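Side-chain contacts in Non-structural protein (Porcine reproductive and respiratory syndrome virus, PDB 3IFU), which acts as the viral leader protease Nsp1alpha, a zinc-binding papain-like cysteine protease that probably also suppresses host interferon-beta production: residues A85-G90 against V158-P163; V138-Y141 against H146-D149. All coordinates share one frame; numbering follows the deposited sequence.

Both contacts are largely buried and share one antiparallel sheet of the cysteine protease domain. Contact 2 pairs strands 140-142 and 147-148 as a hairpin held by backbone hydrogen bonds, while contact 1 rests the end of helix 81-87 against strand 157-160 and its exit, through Met87. The two touch where Leu159 N probably donates to Val140 O and where Met87 packs on Val138 and Val140. Contact 1 is van der Waals packing of a thioether on backbone, leucine and an asparagine amide, and reaches the second subunit at its Asn161 end; contact 2 is mostly backbone polar and carries zinc-binding His146 just before 147-148, one of the sheet's two outermost strands within this chain.

Contact 1 (A85-G90 against V158-P163); sequences ARMTSG and VLTNLP
Met87 reaches from helix 81-87 across to the end of strand 157-160 and passes from Asn161 to Thr160 and Leu159 as it goes. Its CB lies against the side-chain amide of Asn161, 3.7 Å from Asn161 CG, and the two side chains run past each other at a slant. Met87 CG stays beside the same group, 4.1 Å from Asn161 CG. With CG anti to the carbonyl carbon (chi1 -49°) and the next bond extended, the chain then arrives over the strand backbone, where SD is 3.7 Å from Thr160 CA. A turn about the CG-SD bond (chi3 -81°) swings the methyl toward Leu159: CE is 3.4 Å from the Leu159 carbonyl oxygen and 4.3 Å from Leu159 CG. The thioether thus rests on both backbone and side chain of the strand.

This joins helix and sheet in the papain-like cysteine protease part of Nsp1alpha. Cys126, Val138 and Val140 also pack on the methionine, and Leu159 also packs on Trp128.

The chain beyond each element is shaped by local polar bonds. Thr160 OG1 accepts from Leu162 N at 3.1 Å, an ST turn that leads the chain out of the strand just past the methionine. On the helix side, Ser89 OG donates to Ala85 O at 2.8 Å, approaching from 31° off the carbonyl plane, while the guanidinium of Arg86 presents its edge to the backbone of Ser89 and Gly90; the bonds it makes there, NH1 to Ser89 O and NH2 to Gly90 O, are both weak. Arg86 and Asn161 also border the dimer interface, where Arg86 packs on Asn161 of the second subunit and Asn161 on Arg86 of that subunit.

Contact 2 (V138-Y141 against H146-D149); sequences VGVY and HVSD. With ZN (zinc ion), chain B.
The Tyr141 ring turns an edge toward the opposing strand: Ser148 O lies in its plane, and CE2 at that edge comes within 3.8 Å of Asp149 O. Elsewhere the ring packs on Val158 of the neighbouring strand, and the side chain also touches Pro151. The other flat group, the imidazole of His146, leads away from the partner strand and binds zinc through ND1 at 2.2 Å; Cys70, Cys76 and Met180, the last through its terminal carboxylate, complete this second zinc site of the protein.

Tyr141 belongs to a beta hairpin of strands 140-142 and 147-148, within the cysteine protease domain, and His146 lies just before its second strand. Tyr141 and Ser148 form an antiparallel hydrogen-bonded pair. Tyr141 N donates to Ser148 O at 2.7 Å with an N-H...O angle of 157°, and Ser148 N returns a more bent bond to Tyr141 O at 2.8 Å. Each of these acceptors also takes a CA-H...O contact, from Val140 CA to Ser148 O and from Val147 CA to Tyr141 O (3.1 Å).

The side chains of Tyr141 and Ser148 share one face of the sheet, and those of Val140 and Val147 the other. There the two valines lie alongside, pointing the same way. Val140 CG1, placed anti to the backbone N (chi1 -178°), is the branch that meets Val147, 3.8 Å from its CB, while Pro83 and Leu159 pack on Val140 as well.

Beyond the Tyr141-Ser148 pair the backbones stay close, Asp149 CA giving a CA-H...O contact to Gly139 O. Asp149 turns its carboxylate away, and OD2 accepts from Glu20 N. A water takes over from the direct N-H...O bonds, accepting from Gly139 N and donating to Asp149 O, each at 2.9 Å.

Contact 1 (A85-G90 against V158-P163)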
loop_
_atom_site.group_PDB
_atom_site.type_symbol
_atom_site.label_atom_id
_atom_site.label_comp_id
_atom_site.label_asym_id
_atom_site.label_seq_id
_atom_site.Cartn_x
_atom_site.Cartn_y
_atom_site.Cartn_z
ATOM N N ALA A 85 5.252 -9.103 -4.633
ATOM C CA ALA A 85 5.861 -9.747 -3.482
ATOM C C ALA A 85 5.009 -9.580 -2.220
ATOM O O ALA A 85 4.835 -10.534 -1.464
ATOM C CB ALA A 85 7.260 -9.194 -3.250
ATOM N N ARG A 86 4.470 -8.385 -1.986
ATOM C CA ARG A 86 3.664 -8.182 -0.786
ATOM C C ARG A 86 2.370 -8.972 -0.766
ATOM O O ARG A 86 2.003 -9.534 0.263
ATOM C CB ARG A 86 3.301 -6.716 -0.570
ATOM C CG ARG A 86 2.790 -6.473 0.851
ATOM C CD ARG A 86 3.974 -6.254 1.783
ATOM N NE ARG A 86 3.934 -6.963 3.067
ATOM C CZ ARG A 86 3.827 -8.282 3.204
ATOM N NH1 ARG A 86 3.725 -9.062 2.138
ATOM N NH2 ARG A 86 3.882 -8.829 4.409
ATOM N N MET A 87 1.670 -8.996 -1.894
ATOM C CA MET A 87 0.404 -9.710 -1.997
ATOM C C MET A 87 0.609 -11.212 -2.053
ATOM O O MET A 87 -0.325 -11.983 -1.878
ATOM C CB MET A 87 -0.348 -9.261 -3.249
ATOM C CG MET A 87 -0.436 -7.754 -3.412
ATOM S SD MET A 87 -1.528 -7.223 -4.746
ATOM C CE MET A 87 -0.482 -7.404 -6.162
ATOM N N THR A 88 1.848 -11.622 -2.273
ATOM C CA THR A 88 2.181 -13.032 -2.409
ATOM C C THR A 88 2.944 -13.646 -1.216
ATOM O O THR A 88 3.377 -14.797 -1.265
ATOM C CB THR A 88 2.943 -13.230 -3.765
ATOM O OG1 THR A 88 2.001 -13.265 -4.844
ATOM C CG2 THR A 88 3.707 -14.481 -3.789
ATOM N N SER A 89 3.080 -12.891 -0.128
ATOM C CA SER A 89 3.777 -13.394 1.056
ATOM C C SER A 89 3.100 -12.957 2.351
ATOM O O SER A 89 2.154 -12.172 2.336
ATOM C CB SER A 89 5.225 -12.906 1.067
ATOM O OG SER A 89 5.280 -11.487 1.083
ATOM N N GLY A 90 3.595 -13.476 3.471
ATOM C CA GLY A 90 3.053 -13.120 4.771
ATOM C C GLY A 90 4.044 -12.256 5.529
ATOM O O GLY A 90 4.979 -11.720 4.933
ATOM N N VAL A 158 -6.514 -4.093 -12.590
ATOM C CA VAL A 158 -5.757 -4.013 -11.353
ATOM C C VAL A 158 -5.659 -5.402 -10.740
ATOM O O VAL A 158 -6.653 -6.108 -10.605
ATOM C CB VAL A 158 -6.413 -3.050 -10.349
ATOM C CG1 VAL A 158 -7.819 -3.516 -10.020
ATOM C CG2 VAL A 158 -5.556 -2.949 -9.090
ATOM N N LEU A 159 -4.437 -5.788 -10.392
ATOM C CA LEU A 159 -4.158 -7.085 -9.790
ATOM C C LEU A 159 -4.102 -6.897 -8.277
ATOM O O LEU A 159 -3.254 -6.156 -7.764
ATOM C CB LEU A 159 -2.815 -7.608 -10.301
ATOM C CG LEU A 159 -2.265 -8.915 -9.736
ATOM C CD1 LEU A 159 -3.160 -10.072 -10.135
ATOM C CD2 LEU A 159 -0.845 -9.133 -10.258
ATOM N N THR A 160 -5.007 -7.552 -7.558
ATOM C CA THR A 160 -5.009 -7.417 -6.111
ATOM C C THR A 160 -5.441 -8.687 -5.400
ATOM O O THR A 160 -6.134 -9.529 -5.963
ATOM C CB THR A 160 -5.926 -6.258 -5.665
ATOM O OG1 THR A 160 -5.814 -6.074 -4.249
ATOM C CG2 THR A 160 -7.377 -6.559 -6.020
ATOM N N ASN A 161 -5.017 -8.817 -4.153
ATOM C CA ASN A 161 -5.371 -9.977 -3.351
ATOM C C ASN A 161 -6.504 -9.590 -2.418
ATOM O O ASN A 161 -6.912 -10.364 -1.565
ATOM C CB ASN A 161 -4.164 -10.473 -2.541
ATOM C CG ASN A 161 -3.669 -9.452 -1.529
ATOM O OD1 ASN A 161 -2.831 -9.766 -0.684
ATOM N ND2 ASN A 161 -4.175 -8.227 -1.614
ATOM N N LEU A 162 -7.005 -8.380 -2.603
ATOM C CA LEU A 162 -8.095 -7.843 -1.804
ATOM C C LEU A 162 -9.428 -8.453 -2.271
ATOM O O LEU A 162 -9.673 -8.580 -3.473
ATOM C CB LEU A 162 -8.105 -6.321 -1.974
ATOM C CG LEU A 162 -8.416 -5.348 -0.842
ATOM C CD1 LEU A 162 -7.627 -5.688 0.408
ATOM C CD2 LEU A 162 -8.069 -3.950 -1.315
ATOM N N PRO A 163 -10.296 -8.860 -1.330
ATOM C CA PRO A 163 -11.591 -9.449 -1.708
ATOM C C PRO A 163 -12.571 -8.411 -2.273
ATOM O O PRO A 163 -13.571 -8.075 -1.638
ATOM C CB PRO A 163 -12.081 -10.066 -0.400
ATOM C CG PRO A 163 -11.472 -9.179 0.642
ATOM C CD PRO A 163 -10.076 -8.957 0.124
#

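Contact 2 (V138-Y141 against H146-D149)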
loop_
_atom_site.group_PDB
_atom_site.type_symbol
_atom_site.label_atom_id
_atom_site.label_comp_id
_atom_site.label_asym_id
_atom_site.label_seq_id
_atom_site.Cartn_x
_atom_site.Cartn_y
_atom_site.Cartn_z
ATOM N N VAL A 138 -2.062 -1.811 -1.855
ATOM C CA VAL A 138 -1.101 -2.165 -2.882
ATOM C C VAL A 138 -1.700 -2.933 -4.056
ATOM O O VAL A 138 -2.661 -3.692 -3.902
ATOM C CB VAL A 138 0.031 -3.008 -2.282
ATOM C CG1 VAL A 138 0.781 -2.207 -1.231
ATOM C CG2 VAL A 138 -0.552 -4.269 -1.673
ATOM N N GLY A 139 -1.126 -2.734 -5.236
ATOM C CA GLY A 139 -1.621 -3.431 -6.401
ATOM C C GLY A 139 -0.807 -3.144 -7.640
ATOM O O GLY A 139 0.093 -2.306 -7.647
ATOM N N VAL A 140 -1.113 -3.873 -8.697
ATOM C CA VAL A 140 -0.431 -3.673 -9.955
ATOM C C VAL A 140 -1.500 -3.238 -10.937
ATOM O O VAL A 140 -2.445 -3.967 -11.197
ATOM C CB VAL A 140 0.244 -4.975 -10.451
ATOM C CG1 VAL A 140 0.994 -4.711 -11.751
ATOM C CG2 VAL A 140 1.204 -5.494 -9.394
ATOM N N TYR A 141 -1.365 -2.019 -11.442
ATOM C CA TYR A 141 -2.309 -1.486 -12.409
ATOM C C TYR A 141 -1.712 -1.775 -13.757
ATOM O O TYR A 141 -0.495 -1.750 -13.904
ATOM C CB TYR A 141 -2.481 0.010 -12.182
ATOM C CG TYR A 141 -3.183 0.281 -10.878
ATOM C CD1 TYR A 141 -4.546 0.556 -10.847
ATOM C CD2 TYR A 141 -2.501 0.172 -9.661
ATOM C CE1 TYR A 141 -5.220 0.711 -9.639
ATOM C CE2 TYR A 141 -3.167 0.327 -8.447
ATOM C CZ TYR A 141 -4.528 0.593 -8.443
ATOM O OH TYR A 141 -5.206 0.719 -7.253
ATOM N N HIS A 146 1.714 -1.895 -20.437
ATOM C CA HIS A 146 2.436 -1.455 -19.252
ATOM C C HIS A 146 1.809 -1.818 -17.918
ATOM O O HIS A 146 0.658 -2.237 -17.849
ATOM C CB HIS A 146 2.611 0.053 -19.336
ATOM C CG HIS A 146 3.023 0.528 -20.693
ATOM N ND1 HIS A 146 4.315 0.420 -21.160
ATOM C CD2 HIS A 146 2.304 1.077 -21.702
ATOM C CE1 HIS A 146 4.377 0.886 -22.393
ATOM N NE2 HIS A 146 3.170 1.289 -22.746
ATOM N N VAL A 147 2.591 -1.656 -16.858
ATOM C CA VAL A 147 2.124 -1.923 -15.505
ATOM C C VAL A 147 2.696 -0.857 -14.582
ATOM O O VAL A 147 3.666 -0.181 -14.925
ATOM C CB VAL A 147 2.569 -3.324 -14.977
ATOM C CG1 VAL A 147 2.060 -4.420 -15.892
ATOM C CG2 VAL A 147 4.076 -3.385 -14.834
ATOM N N SER A 148 2.089 -0.716 -13.409
ATOM C CA SER A 148 2.531 0.253 -12.415
ATOM C C SER A 148 1.962 -0.153 -11.066
ATOM O O SER A 148 1.032 -0.967 -10.992
ATOM C CB SER A 148 2.041 1.660 -12.775
ATOM O OG SER A 148 2.529 2.623 -11.853
ATOM N N ASP A 149 2.519 0.411 -9.998
ATOM C CA ASP A 149 2.040 0.100 -8.659
ATOM C C ASP A 149 0.955 1.101 -8.254
ATOM O O ASP A 149 0.376 1.025 -7.173
ATOM C CB ASP A 149 3.211 0.102 -7.667
ATOM C CG ASP A 149 3.796 1.481 -7.445
ATOM O OD1 ASP A 149 4.070 2.199 -8.431
ATOM O OD2 ASP A 149 3.994 1.842 -6.268
HETATM ZN ZN ZN B . 6.085 0.231 -19.837
HETATM O O HOH W 1 0.835 -0.624 -4.837
#